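Local structure of N-terminal acetyltransferase-like protein (5NNP) at residues K92-A97 against Q122-D127; Y156-N161 against D542-E547. The protein is probably the TPR-repeat auxiliary subunit of an N-terminal acetyltransferase of the NatA type, a helical scaffold for a transferase assembly. All blocks are in the same frame, centred on the assembly; numbering follows the deposited sequence.

Interaction 1: K92-A97 against Q122-D127; sequences KNFDEA and QIQMRD
The ring of Phe-94 meets Met-125 at its edge: SD lies in the ring plane, 5.2 Å from the ring centroid, a Met-aromatic contact made from the rim. One face of the ring carries the carbonyl oxygen of Lys-92, 4.0 Å above the plane and over the centre. Gln-124 approaches obliquely, its CG 3.9 Å from Phe-94 CD2, with the amide plane turned 74° from the ring. That amide is spoken for, since OE1 is hydrogen-bonded to His-528 and NE2 to the backbone oxygen of Gln-521, so the aliphatic part of the side chain does the touching.

Met-125 crosses Phe-94 at about a right angle. Bends at chi2 (-59°) and chi3 (-67°) fold its chain, laying SD 3.6 Å from Phe-94 CB while CE turns toward Asp-95 and stops 3.7 Å from OD1. An alanine at Met-125 would lose both sulfur and methyl and would probably leave the edge of the Phe-94 ring without its partner, opening a gap between the two chain turns.

Side chains also hold both turns: Asn-93 caps the helix 94-107, OD1 taking the N-H of Glu-96 at 3.1 Å from above its carbonyl plane, and that of Asp-95 weakly. On the other segment, Arg-126, at positive phi, closes a Schellman motif, and its NH1 returns to Ile-123 O, which the backbone N of Arg-126 reaches from the opposite face.

The contact thus joins the start of helix 94-107, in the predicted TPR at 78-111, to the end of the next helix, 112-124, which runs back antiparallel to it. Leu-121 extends the packing under Phe-94 and Ala-97, Tyr-88 and Arg-89 of helix 78-90 adjoin the first turn, and Phe-525 meets the Phe-94 ring.

Interaction 2: Y156-N161 against D542-E547; sequences YHLEGN and DMVRWE
His-157 and Leu-158 face Arg-545 and Val-544 where the end of helix 146-159, in the TPR-like helical array, meets the distant helix 537-547 of the same superhelical chain. No direct hydrogen bond crosses between the segments.

His-157 comes first. With CG anti to the backbone N (chi1 -171°), its ring is carried toward helix 537-547, and NE2 ends 3.5 Å from Arg-545 NH2. Ring and guanidinium planes are 71° apart, the two side chains crossing at about a right angle, so this is a close approach and not a stack. Glu-200 explains why they sit together: its OE2 is hydrogen-bonded to His-157 NE2 and its OE1 forms a salt bridge with Arg-545 NH1, while Tyr-193 OH pairs with His-157 ND1. The carboxylate probably offsets the charge of the guanidinium beside the imidazole.

Leu-158 follows and supplies the apolar half. It meets Val-544 tip to tip, CD1 against CG1 at 4.1 Å, a loose touch, and Tyr-128 of helix 128-141 packs on the leucine too.

Gly-160 then ends the helix. Its phi of 99° belongs to a Schellman motif, with Asn-161 N bonded to Tyr-156 O and Gly-160 N to His-157 O; a side chain here would run into the preceding carbonyl oxygen. Asn-161 goes on to cap the next helix through Lys-164 N.

One water spans the polar edge of the contact, donating to His-157 O at 2.9 Å and weakly accepting from Arg-545 NH2 at 3.4 Å.

Interaction 1 closes before interaction 2 opens along the chain, and their centres lie 16 Å apart on the same side of the chain's centre. Interaction 1 joins sequence neighbours, helices 94-107 and 112-124; interaction 2 brings helix 146-159 against helix 537-547, hundreds of residues later. The two touch directly: Arg-126 NH2 lies 3.2 Å from Val-544 O, a probable hydrogen bond, and Ile-123 CD1 packs against Leu-158 CD1 at 3.8 Å. Helix 537-547 therefore borders both the end of helix 112-124 and that of helix 146-159, tying the N-terminal repeats to a much later part of the helical array.

Interaction 1: K92-A97 against Q122-D127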
ATOM      1  N   LYS A  92      13.858   0.819 -18.852  1.00 48.83           N
ATOM      2  CA  LYS A  92      12.827   1.418 -18.011  1.00 50.75           C
ATOM      3  C   LYS A  92      12.455   2.855 -18.371  1.00 48.66           C
ATOM      4  O   LYS A  92      11.769   3.521 -17.598  1.00 51.07           O
ATOM      5  CB  LYS A  92      13.252   1.353 -16.550  1.00 50.93           C
ATOM      6  CG  LYS A  92      13.530  -0.056 -16.089  1.00 52.08           C
ATOM      7  CD  LYS A  92      12.508  -1.005 -16.672  1.00 54.92           C
ATOM      8  CE  LYS A  92      12.892  -2.442 -16.386  1.00 55.73           C
ATOM      9  NZ  LYS A  92      13.114  -2.617 -14.941  1.00 62.80           N
ATOM     10  N   ASN A  93      12.896   3.316 -19.538  1.00 38.87           N
ATOM     11  CA  ASN A  93      12.463   4.601 -20.071  1.00 36.90           C
ATOM     12  C   ASN A  93      11.212   4.447 -20.924  1.00 35.80           C
ATOM     13  O   ASN A  93      11.254   4.499 -22.158  1.00 40.26           O
ATOM     14  CB  ASN A  93      13.566   5.257 -20.893  1.00 39.68           C
ATOM     15  CG  ASN A  93      13.193   6.663 -21.353  1.00 51.22           C
ATOM     16  OD1 ASN A  93      12.051   7.113 -21.198  1.00 48.08           O
ATOM     17  ND2 ASN A  93      14.161   7.361 -21.931  1.00 59.80           N
ATOM     18  N   PHE A  94      10.089   4.278 -20.252  1.00 31.25           N
ATOM     19  CA  PHE A  94       8.825   4.004 -20.911  1.00 31.38           C
ATOM     20  C   PHE A  94       8.358   5.143 -21.793  1.00 38.39           C
ATOM     21  O   PHE A  94       7.559   4.954 -22.699  1.00 47.84           O
ATOM     22  CB  PHE A  94       7.764   3.691 -19.861  1.00 31.59           C
ATOM     23  CG  PHE A  94       8.088   2.477 -19.035  1.00 38.21           C
ATOM     24  CD1 PHE A  94       8.890   1.469 -19.559  1.00 37.20           C
ATOM     25  CD2 PHE A  94       7.610   2.348 -17.746  1.00 32.55           C
ATOM     26  CE1 PHE A  94       9.193   0.350 -18.821  1.00 38.41           C
ATOM     27  CE2 PHE A  94       7.906   1.245 -17.004  1.00 37.76           C
ATOM     28  CZ  PHE A  94       8.702   0.231 -17.542  1.00 40.28           C
ATOM     29  N   ASP A  95       8.845   6.339 -21.540  1.00 44.54           N
ATOM     30  CA  ASP A  95       8.317   7.449 -22.293  1.00 48.04           C
ATOM     31  C   ASP A  95       8.942   7.480 -23.669  1.00 44.75           C
ATOM     32  O   ASP A  95       8.256   7.708 -24.665  1.00 48.31           O
ATOM     33  CB  ASP A  95       8.537   8.765 -21.563  1.00 62.43           C
ATOM     34  CG  ASP A  95       7.327   9.659 -21.634  1.00 75.24           C
ATOM     35  OD1 ASP A  95       6.389   9.435 -20.832  1.00 77.20           O
ATOM     36  OD2 ASP A  95       7.306  10.556 -22.510  1.00 81.99           O
ATOM     37  N   GLU A  96      10.244   7.235 -23.731  1.00 45.46           N
ATOM     38  CA  GLU A  96      10.925   7.198 -25.013  1.00 42.94           C
ATOM     39  C   GLU A  96      10.518   5.933 -25.753  1.00 44.01           C
ATOM     40  O   GLU A  96      10.514   5.894 -26.979  1.00 55.83           O
ATOM     41  CB  GLU A  96      12.440   7.280 -24.830  1.00 40.70           C
ATOM     42  CG  GLU A  96      12.897   8.625 -24.295  1.00 44.53           C
ATOM     43  CD  GLU A  96      12.742   9.750 -25.310  1.00 56.74           C
ATOM     44  OE1 GLU A  96      13.367   9.671 -26.401  1.00 59.19           O
ATOM     45  OE2 GLU A  96      11.996  10.711 -25.009  1.00 58.64           O
ATOM     46  N   ALA A  97      10.149   4.903 -25.001  1.00 36.23           N
ATOM     47  CA  ALA A  97       9.634   3.681 -25.607  1.00 33.52           C
ATOM     48  C   ALA A  97       8.339   3.967 -26.368  1.00 40.63           C
ATOM     49  O   ALA A  97       8.160   3.505 -27.513  1.00 39.17           O
ATOM     50  CB  ALA A  97       9.409   2.623 -24.553  1.00 27.70           C
ATOM     51  N   GLN A 122       1.395   2.891 -22.633  1.00 30.32           N
ATOM     52  CA  GLN A 122       0.651   4.139 -22.554  1.00 38.72           C
ATOM     53  C   GLN A 122      -0.155   4.267 -21.262  1.00 39.88           C
ATOM     54  O   GLN A 122      -0.185   5.344 -20.653  1.00 34.36           O
ATOM     55  CB  GLN A 122      -0.279   4.284 -23.749  1.00 36.38           C
ATOM     56  CG  GLN A 122       0.411   4.720 -25.012  1.00 41.87           C
ATOM     57  CD  GLN A 122      -0.469   4.522 -26.236  1.00 40.78           C
ATOM     58  OE1 GLN A 122      -1.102   3.470 -26.402  1.00 37.19           O
ATOM     59  NE2 GLN A 122      -0.523   5.535 -27.093  1.00 31.15           N
ATOM     60  N   ILE A 123      -0.826   3.190 -20.851  1.00 32.96           N
ATOM     61  CA  ILE A 123      -1.597   3.266 -19.618  1.00 34.69           C
ATOM     62  C   ILE A 123      -0.630   3.310 -18.421  1.00 35.75           C
ATOM     63  O   ILE A 123      -0.875   4.029 -17.447  1.00 33.47           O
ATOM     64  CB  ILE A 123      -2.614   2.107 -19.473  1.00 29.16           C
ATOM     65  CG1 ILE A 123      -3.533   2.346 -18.269  1.00 28.84           C
ATOM     66  CG2 ILE A 123      -1.914   0.776 -19.332  1.00 27.26           C
ATOM     67  CD1 ILE A 123      -4.193   3.744 -18.219  1.00 22.78           C
ATOM     68  N   GLN A 124       0.482   2.586 -18.519  1.00 28.91           N
ATOM     69  CA  GLN A 124       1.512   2.650 -17.485  1.00 29.93           C
ATOM     70  C   GLN A 124       1.991   4.079 -17.232  1.00 32.43           C
ATOM     71  O   GLN A 124       2.361   4.406 -16.111  1.00 39.48           O
ATOM     72  CB  GLN A 124       2.722   1.801 -17.841  1.00 29.09           C
ATOM     73  CG  GLN A 124       3.850   1.935 -16.812  1.00 29.46           C
ATOM     74  CD  GLN A 124       3.547   1.195 -15.518  1.00 29.98           C
ATOM     75  OE1 GLN A 124       2.758   0.244 -15.494  1.00 42.37           O
ATOM     76  NE2 GLN A 124       4.149   1.635 -14.437  1.00 27.34           N
ATOM     77  N   MET A 125       1.997   4.923 -18.263  1.00 27.25           N
ATOM     78  CA  MET A 125       2.443   6.312 -18.090  1.00 29.61           C
ATOM     79  C   MET A 125       1.265   7.261 -18.083  1.00 31.48           C
ATOM     80  O   MET A 125       1.435   8.463 -18.185  1.00 33.70           O
ATOM     81  CB  MET A 125       3.424   6.742 -19.182  1.00 31.96           C
ATOM     82  CG  MET A 125       4.633   5.852 -19.316  1.00 39.23           C
ATOM     83  SD  MET A 125       5.590   5.762 -17.793  1.00 45.70           S
ATOM     84  CE  MET A 125       6.191   7.458 -17.688  1.00 26.90           C
ATOM     85  N   ARG A 126       0.070   6.710 -17.949  1.00 27.62           N
ATOM     86  CA  ARG A 126      -1.140   7.511 -17.880  1.00 38.53           C
ATOM     87  C   ARG A 126      -1.278   8.463 -19.080  1.00 43.26           C
ATOM     88  O   ARG A 126      -1.758   9.590 -18.954  1.00 43.02           O
ATOM     89  CB  ARG A 126      -1.193   8.277 -16.551  1.00 24.87           C
ATOM     90  CG  ARG A 126      -0.966   7.406 -15.298  1.00 29.67           C
ATOM     91  CD  ARG A 126      -2.031   6.310 -15.110  1.00 30.05           C
ATOM     92  NE  ARG A 126      -2.016   5.686 -13.777  1.00 29.82           N
ATOM     93  CZ  ARG A 126      -1.501   4.490 -13.481  1.00 33.15           C
ATOM     94  NH1 ARG A 126      -0.928   3.732 -14.409  1.00 30.49           N
ATOM     95  NH2 ARG A 126      -1.561   4.044 -12.234  1.00 36.79           N
ATOM     96  N   ASP A 127      -0.867   7.988 -20.252  1.00 41.96           N
ATOM     97  CA  ASP A 127      -1.216   8.636 -21.522  1.00 33.24           C
ATOM     98  C   ASP A 127      -2.626   8.183 -21.904  1.00 40.00           C
ATOM     99  O   ASP A 127      -2.802   7.267 -22.717  1.00 41.82           O
ATOM    100  CB  ASP A 127      -0.184   8.276 -22.602  1.00 27.86           C
ATOM    101  CG  ASP A 127      -0.508   8.847 -23.968  1.00 35.22           C
ATOM    102  OD1 ASP A 127      -1.367   9.744 -24.097  1.00 40.19           O
ATOM    103  OD2 ASP A 127       0.120   8.380 -24.934  1.00 48.21           O
TER

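Interaction 2: Y156-N161 against D542-E547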
ATOM      1  N   TYR A 156     -11.638   4.841 -21.253  1.00 30.84           N
ATOM      2  CA  TYR A 156     -12.522   6.003 -21.212  1.00 36.06           C
ATOM      3  C   TYR A 156     -12.740   6.466 -19.774  1.00 37.23           C
ATOM      4  O   TYR A 156     -12.660   7.655 -19.471  1.00 44.50           O
ATOM      5  CB  TYR A 156     -13.870   5.679 -21.849  1.00 43.13           C
ATOM      6  CG  TYR A 156     -13.928   5.839 -23.344  1.00 43.71           C
ATOM      7  CD1 TYR A 156     -13.373   6.945 -23.971  1.00 49.79           C
ATOM      8  CD2 TYR A 156     -14.568   4.894 -24.129  1.00 41.46           C
ATOM      9  CE1 TYR A 156     -13.453   7.093 -25.359  1.00 46.31           C
ATOM     10  CE2 TYR A 156     -14.639   5.024 -25.488  1.00 43.38           C
ATOM     11  CZ  TYR A 156     -14.087   6.116 -26.104  1.00 41.80           C
ATOM     12  OH  TYR A 156     -14.179   6.203 -27.469  1.00 42.99           O
ATOM     13  N   HIS A 157     -13.022   5.501 -18.903  1.00 36.49           N
ATOM     14  CA  HIS A 157     -13.246   5.720 -17.477  1.00 33.24           C
ATOM     15  C   HIS A 157     -12.079   6.435 -16.797  1.00 35.57           C
ATOM     16  O   HIS A 157     -12.269   7.437 -16.099  1.00 31.03           O
ATOM     17  CB  HIS A 157     -13.504   4.375 -16.800  1.00 35.38           C
ATOM     18  CG  HIS A 157     -13.959   4.492 -15.382  1.00 38.93           C
ATOM     19  ND1 HIS A 157     -13.970   3.418 -14.519  1.00 44.94           N
ATOM     20  CD2 HIS A 157     -14.406   5.553 -14.673  1.00 33.65           C
ATOM     21  CE1 HIS A 157     -14.407   3.814 -13.335  1.00 37.86           C
ATOM     22  NE2 HIS A 157     -14.677   5.103 -13.400  1.00 31.87           N
ATOM     23  N   LEU A 158     -10.869   5.925 -17.012  1.00 29.21           N
ATOM     24  CA  LEU A 158      -9.690   6.511 -16.392  1.00 28.08           C
ATOM     25  C   LEU A 158      -9.383   7.869 -17.012  1.00 38.92           C
ATOM     26  O   LEU A 158      -8.720   8.696 -16.382  1.00 39.03           O
ATOM     27  CB  LEU A 158      -8.484   5.582 -16.522  1.00 29.24           C
ATOM     28  CG  LEU A 158      -8.566   4.245 -15.766  1.00 31.93           C
ATOM     29  CD1 LEU A 158      -7.279   3.430 -15.956  1.00 30.39           C
ATOM     30  CD2 LEU A 158      -8.857   4.481 -14.282  1.00 23.86           C
ATOM     31  N   GLU A 159      -9.854   8.088 -18.243  1.00 38.10           N
ATOM     32  CA  GLU A 159      -9.646   9.358 -18.938  1.00 34.65           C
ATOM     33  C   GLU A 159     -10.567  10.432 -18.399  1.00 33.24           C
ATOM     34  O   GLU A 159     -10.373  11.606 -18.686  1.00 36.31           O
ATOM     35  CB  GLU A 159      -9.882   9.220 -20.458  1.00 39.73           C
ATOM     36  CG  GLU A 159      -9.618  10.507 -21.262  1.00 33.89           C
ATOM     37  CD  GLU A 159     -10.024  10.416 -22.741  1.00 50.46           C
ATOM     38  OE1 GLU A 159      -9.308  10.977 -23.605  1.00 56.89           O
ATOM     39  OE2 GLU A 159     -11.073   9.815 -23.051  1.00 54.25           O
ATOM     40  N   GLY A 160     -11.592  10.031 -17.656  1.00 33.77           N
ATOM     41  CA  GLY A 160     -12.592  10.980 -17.180  1.00 28.51           C
ATOM     42  C   GLY A 160     -13.870  11.013 -18.008  1.00 40.75           C
ATOM     43  O   GLY A 160     -14.807  11.723 -17.670  1.00 38.33           O
ATOM     44  N   ASN A 161     -13.918  10.234 -19.089  1.00 34.36           N
ATOM     45  CA  ASN A 161     -15.110  10.146 -19.924  1.00 33.52           C
ATOM     46  C   ASN A 161     -16.054   9.033 -19.449  1.00 35.61           C
ATOM     47  O   ASN A 161     -16.163   7.971 -20.076  1.00 41.09           O
ATOM     48  CB  ASN A 161     -14.705   9.916 -21.386  1.00 40.44           C
ATOM     49  CG  ASN A 161     -15.786  10.312 -22.364  1.00 49.66           C
ATOM     50  OD1 ASN A 161     -16.962  10.381 -22.012  1.00 51.55           O
ATOM     51  ND2 ASN A 161     -15.392  10.565 -23.611  1.00 57.96           N
ATOM     52  N   ASP A 542      -9.096   0.324  -8.671  1.00 32.43           N
ATOM     53  CA  ASP A 542      -8.619   0.667  -7.324  1.00 28.48           C
ATOM     54  C   ASP A 542      -7.101   0.745  -7.275  1.00 35.64           C
ATOM     55  O   ASP A 542      -6.528   1.641  -6.650  1.00 37.44           O
ATOM     56  CB  ASP A 542      -9.083  -0.348  -6.286  1.00 31.07           C
ATOM     57  CG  ASP A 542     -10.493  -0.110  -5.831  1.00 45.71           C
ATOM     58  OD1 ASP A 542     -10.965   1.035  -5.962  1.00 43.06           O
ATOM     59  OD2 ASP A 542     -11.122  -1.067  -5.326  1.00 55.44           O
ATOM     60  N   MET A 543      -6.457  -0.212  -7.928  1.00 28.04           N
ATOM     61  CA  MET A 543      -5.010  -0.289  -7.907  1.00 26.21           C
ATOM     62  C   MET A 543      -4.395   0.917  -8.603  1.00 33.64           C
ATOM     63  O   MET A 543      -3.550   1.609  -8.032  1.00 35.87           O
ATOM     64  CB  MET A 543      -4.545  -1.582  -8.562  1.00 21.55           C
ATOM     65  CG  MET A 543      -3.049  -1.713  -8.558  1.00 32.53           C
ATOM     66  SD  MET A 543      -2.418  -2.440 -10.071  1.00 45.85           S
ATOM     67  CE  MET A 543      -2.978  -1.249 -11.248  1.00 23.30           C
ATOM     68  N   VAL A 544      -4.847   1.161  -9.832  1.00 33.40           N
ATOM     69  CA  VAL A 544      -4.447   2.315 -10.617  1.00 34.55           C
ATOM     70  C   VAL A 544      -4.546   3.635  -9.828  1.00 38.52           C
ATOM     71  O   VAL A 544      -3.624   4.451  -9.833  1.00 29.90           O
ATOM     72  CB  VAL A 544      -5.315   2.438 -11.894  1.00 36.04           C
ATOM     73  CG1 VAL A 544      -5.087   3.804 -12.556  1.00 23.07           C
ATOM     74  CG2 VAL A 544      -5.007   1.282 -12.866  1.00 22.99           C
ATOM     75  N   ARG A 545      -5.670   3.837  -9.152  1.00 36.33           N
ATOM     76  CA  ARG A 545      -5.871   5.069  -8.412  1.00 36.51           C
ATOM     77  C   ARG A 545      -4.946   5.148  -7.197  1.00 39.66           C
ATOM     78  O   ARG A 545      -4.429   6.220  -6.893  1.00 43.92           O
ATOM     79  CB  ARG A 545      -7.340   5.212  -8.008  1.00 30.74           C
ATOM     80  CG  ARG A 545      -8.235   5.539  -9.212  1.00 29.88           C
ATOM     81  CD  ARG A 545      -9.723   5.486  -8.891  1.00 29.80           C
ATOM     82  NE  ARG A 545     -10.509   6.030  -9.991  1.00 36.56           N
ATOM     83  CZ  ARG A 545     -11.835   6.063 -10.021  1.00 42.34           C
ATOM     84  NH1 ARG A 545     -12.526   5.568  -8.998  1.00 38.55           N
ATOM     85  NH2 ARG A 545     -12.458   6.592 -11.074  1.00 41.27           N
ATOM     86  N   TRP A 546      -4.717   4.022  -6.524  1.00 35.37           N
ATOM     87  CA  TRP A 546      -3.730   3.977  -5.452  1.00 29.02           C
ATOM     88  C   TRP A 546      -2.331   4.279  -5.979  1.00 33.88           C
ATOM     89  O   TRP A 546      -1.592   5.064  -5.393  1.00 41.83           O
ATOM     90  CB  TRP A 546      -3.735   2.622  -4.756  1.00 27.29           C
ATOM     91  CG  TRP A 546      -2.469   2.362  -4.020  1.00 35.59           C
ATOM     92  CD1 TRP A 546      -1.962   3.077  -2.968  1.00 39.83           C
ATOM     93  CD2 TRP A 546      -1.542   1.304  -4.269  1.00 34.10           C
ATOM     94  NE1 TRP A 546      -0.770   2.531  -2.556  1.00 36.12           N
ATOM     95  CE2 TRP A 546      -0.490   1.443  -3.344  1.00 38.03           C
ATOM     96  CE3 TRP A 546      -1.500   0.253  -5.183  1.00 34.64           C
ATOM     97  CZ2 TRP A 546       0.595   0.571  -3.316  1.00 37.82           C
ATOM     98  CZ3 TRP A 546      -0.419  -0.616  -5.149  1.00 33.57           C
ATOM     99  CH2 TRP A 546       0.612  -0.450  -4.224  1.00 29.86           C
ATOM    100  N   GLU A 547      -1.982   3.660  -7.095  1.00 30.46           N
ATOM    101  CA  GLU A 547      -0.695   3.872  -7.742  1.00 30.07           C
ATOM    102  C   GLU A 547      -0.458   5.351  -8.145  1.00 42.57           C
ATOM    103  O   GLU A 547       0.674   5.856  -8.106  1.00 33.85           O
ATOM    104  CB  GLU A 547      -0.606   2.945  -8.961  1.00 28.20           C
ATOM    105  CG  GLU A 547       0.789   2.569  -9.411  1.00 41.56           C
ATOM    106  CD  GLU A 547       1.534   1.673  -8.419  1.00 48.75           C
ATOM    107  OE1 GLU A 547       1.368   0.427  -8.445  1.00 38.06           O
ATOM    108  OE2 GLU A 547       2.310   2.233  -7.618  1.00 52.53           O
TER
HETATM  109  O   HOH W   1     -11.799   8.745 -13.560  1.00 43.80           O